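Local coordinates for uncharacterized protein (Leptospirillum rubarum, PDB 3OMD) that is of unknown function and belongs to the DUF5069 family, folding as a single, largely helical chain without beta strands, at residues 114-119 and 128-133. Sequence-based numbering, arbitrary orientation.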
loop_
_atom_site.group_PDB
_atom_site.type_symbol
_atom_site.label_atom_id
_atom_site.label_comp_id
_atom_site.label_asym_id
_atom_site.label_seq_id
_atom_site.Cartn_x
_atom_site.Cartn_y
_atom_site.Cartn_z
ATOM N N ASP A 114 -10.567 9.719 16.739
ATOM C CA ASP A 114 -11.672 10.615 16.323
ATOM C C ASP A 114 -11.700 10.793 14.806
ATOM O O ASP A 114 -12.767 10.716 14.176
ATOM C CB ASP A 114 -11.570 11.971 17.025
ATOM C CG ASP A 114 -11.828 11.890 18.513
ATOM O OD1 ASP A 114 -12.410 10.885 18.994
ATOM O OD2 ASP A 114 -11.406 12.857 19.210
ATOM N N TYR A 115 -10.530 11.007 14.210
ATOM C CA TYR A 115 -10.436 11.181 12.760
ATOM C C TYR A 115 -10.900 9.908 12.033
ATOM O O TYR A 115 -11.735 9.974 11.102
ATOM C CB TYR A 115 -8.991 11.573 12.387
ATOM C CG TYR A 115 -8.716 11.542 10.918
ATOM C CD1 TYR A 115 -9.570 12.166 10.010
ATOM C CD2 TYR A 115 -7.578 10.877 10.425
ATOM C CE1 TYR A 115 -9.300 12.143 8.630
ATOM C CE2 TYR A 115 -7.302 10.874 9.061
ATOM C CZ TYR A 115 -8.174 11.487 8.174
ATOM O OH TYR A 115 -7.901 11.453 6.819
ATOM N N PHE A 116 -10.347 8.757 12.451
ATOM C CA PHE A 116 -10.713 7.468 11.819
ATOM C C PHE A 116 -12.230 7.291 11.825
ATOM O O PHE A 116 -12.851 6.962 10.795
ATOM C CB PHE A 116 -10.057 6.335 12.630
ATOM C CG PHE A 116 -10.339 4.949 12.108
ATOM C CD1 PHE A 116 -9.387 4.296 11.317
ATOM C CD2 PHE A 116 -11.531 4.317 12.380
ATOM C CE1 PHE A 116 -9.637 2.987 10.824
ATOM C CE2 PHE A 116 -11.790 3.020 11.898
ATOM C CZ PHE A 116 -10.837 2.366 11.099
ATOM N N ARG A 117 -12.839 7.545 12.972
ATOM C CA ARG A 117 -14.288 7.322 13.055
ATOM C C ARG A 117 -15.094 8.323 12.216
ATOM O O ARG A 117 -16.130 7.960 11.667
ATOM C CB ARG A 117 -14.748 7.305 14.506
ATOM C CG ARG A 117 -14.169 6.051 15.217
ATOM C CD ARG A 117 -14.655 6.008 16.651
ATOM N NE ARG A 117 -14.073 7.117 17.384
ATOM C CZ ARG A 117 -14.420 7.469 18.621
ATOM N NH1 ARG A 117 -15.362 6.788 19.278
ATOM N NH2 ARG A 117 -13.811 8.498 19.205
ATOM N N SER A 118 -14.597 9.549 12.090
ATOM C CA SER A 118 -15.248 10.543 11.236
ATOM C C SER A 118 -15.209 10.120 9.762
ATOM O O SER A 118 -16.186 10.309 9.023
ATOM C CB SER A 118 -14.576 11.885 11.419
ATOM O OG SER A 118 -15.264 12.854 10.676
ATOM N N VAL A 119 -14.075 9.570 9.324
ATOM C CA VAL A 119 -13.970 9.069 7.941
ATOM C C VAL A 119 -14.916 7.898 7.755
ATOM O O VAL A 119 -15.705 7.862 6.805
ATOM C CB VAL A 119 -12.529 8.622 7.613
ATOM C CG1 VAL A 119 -12.482 8.001 6.206
ATOM C CG2 VAL A 119 -11.613 9.839 7.663
ATOM N N THR A 128 -19.220 -0.471 12.565
ATOM C CA THR A 128 -18.420 -0.224 13.773
ATOM C C THR A 128 -17.403 -1.357 13.974
ATOM O O THR A 128 -16.506 -1.278 14.820
ATOM C CB THR A 128 -19.311 -0.106 15.025
ATOM O OG1 THR A 128 -20.167 -1.251 15.092
ATOM C CG2 THR A 128 -20.149 1.168 14.974
ATOM N N ASP A 129 -17.527 -2.391 13.159
ATOM C CA ASP A 129 -16.572 -3.503 13.154
ATOM C C ASP A 129 -15.284 -3.168 12.414
ATOM O O ASP A 129 -14.306 -3.920 12.499
ATOM C CB ASP A 129 -17.218 -4.731 12.521
ATOM C CG ASP A 129 -17.652 -4.491 11.083
ATOM O OD1 ASP A 129 -18.494 -3.600 10.836
ATOM O OD2 ASP A 129 -17.147 -5.196 10.193
ATOM N N ILE A 130 -15.295 -2.081 11.645
ATOM C CA ILE A 130 -14.096 -1.678 10.883
ATOM C C ILE A 130 -13.277 -0.751 11.759
ATOM O O ILE A 130 -13.721 0.361 12.045
ATOM C CB ILE A 130 -14.477 -1.017 9.511
ATOM C CG1 ILE A 130 -15.161 -2.082 8.642
ATOM C CG2 ILE A 130 -13.228 -0.416 8.821
ATOM C CD1 ILE A 130 -15.577 -1.589 7.276
ATOM N N THR A 131 -12.081 -1.217 12.183
ATOM C CA THR A 131 -11.269 -0.485 13.164
ATOM C C THR A 131 -9.811 -0.328 12.798
ATOM O O THR A 131 -9.057 0.362 13.494
ATOM C CB THR A 131 -11.323 -1.159 14.551
ATOM O OG1 THR A 131 -10.739 -2.472 14.491
ATOM C CG2 THR A 131 -12.785 -1.222 15.110
ATOM N N THR A 132 -9.409 -0.945 11.694
ATOM C CA THR A 132 -8.012 -0.861 11.261
ATOM C C THR A 132 -7.899 -0.020 9.997
ATOM O O THR A 132 -8.840 0.039 9.192
ATOM C CB THR A 132 -7.473 -2.253 10.948
ATOM O OG1 THR A 132 -8.313 -2.891 9.953
ATOM C CG2 THR A 132 -7.410 -3.095 12.215
ATOM N N TRP A 133 -6.765 0.640 9.827
ATOM C CA TRP A 133 -6.567 1.525 8.689
ATOM C C TRP A 133 -6.698 0.790 7.378
ATOM O O TRP A 133 -7.286 1.348 6.431
ATOM C CB TRP A 133 -5.189 2.194 8.753
ATOM C CG TRP A 133 -5.075 3.253 9.861
ATOM C CD1 TRP A 133 -4.254 3.226 10.964
ATOM C CD2 TRP A 133 -5.772 4.506 9.907
ATOM N NE1 TRP A 133 -4.418 4.382 11.709
ATOM C CE2 TRP A 133 -5.345 5.183 11.089
ATOM C CE3 TRP A 133 -6.715 5.121 9.070
ATOM C CZ2 TRP A 133 -5.842 6.441 11.456
ATOM C CZ3 TRP A 133 -7.198 6.397 9.420
ATOM C CH2 TRP A 133 -6.772 7.031 10.621
#
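The carbonyl oxygen Ile130 O takes a hydrogen bond from Arg120 NH1 and also meets the rim of the Phe116 ring, lying near the ring plane with Phe116 CE2 3.3 Å from Ile130 O. Another carbonyl borders the same rim, Thr132 O being 3.5 Å from Phe116 CE1. Between the two, Phe116 CZ packs on the backbone of Thr131, 3.3 Å from Thr131 C. The ring reaches this bend because its CG stands anti to the backbone N (chi1 180°), extending the side chain from helix 110-123 into the curve of the loop.

Trp133, the first residue of helix 133-140, meets Phe116 at CD1 and CB. Phe116 turns its CD1 edge to one face of the indole in an edge-to-face stack, the centroid of its ring 5.0 Å from that of the six-membered ring of Trp133 and the planes at 73°. Phe116 CD1 sits 3.6 Å from Trp133 CZ3, offset toward the rim of the indole. At the indole's edge, Trp133 CH2 lies 3.9 Å from Tyr115 CD2. Pro107 and Leu136 also pack on Phe116.

No hydrogen bond joins the two segments directly; aromatic packing and the Arg120 bond join the loop to helix 110-123, and the two carbonyl oxygens at the ring edge are consistent with weak attraction to its slightly positive hydrogens.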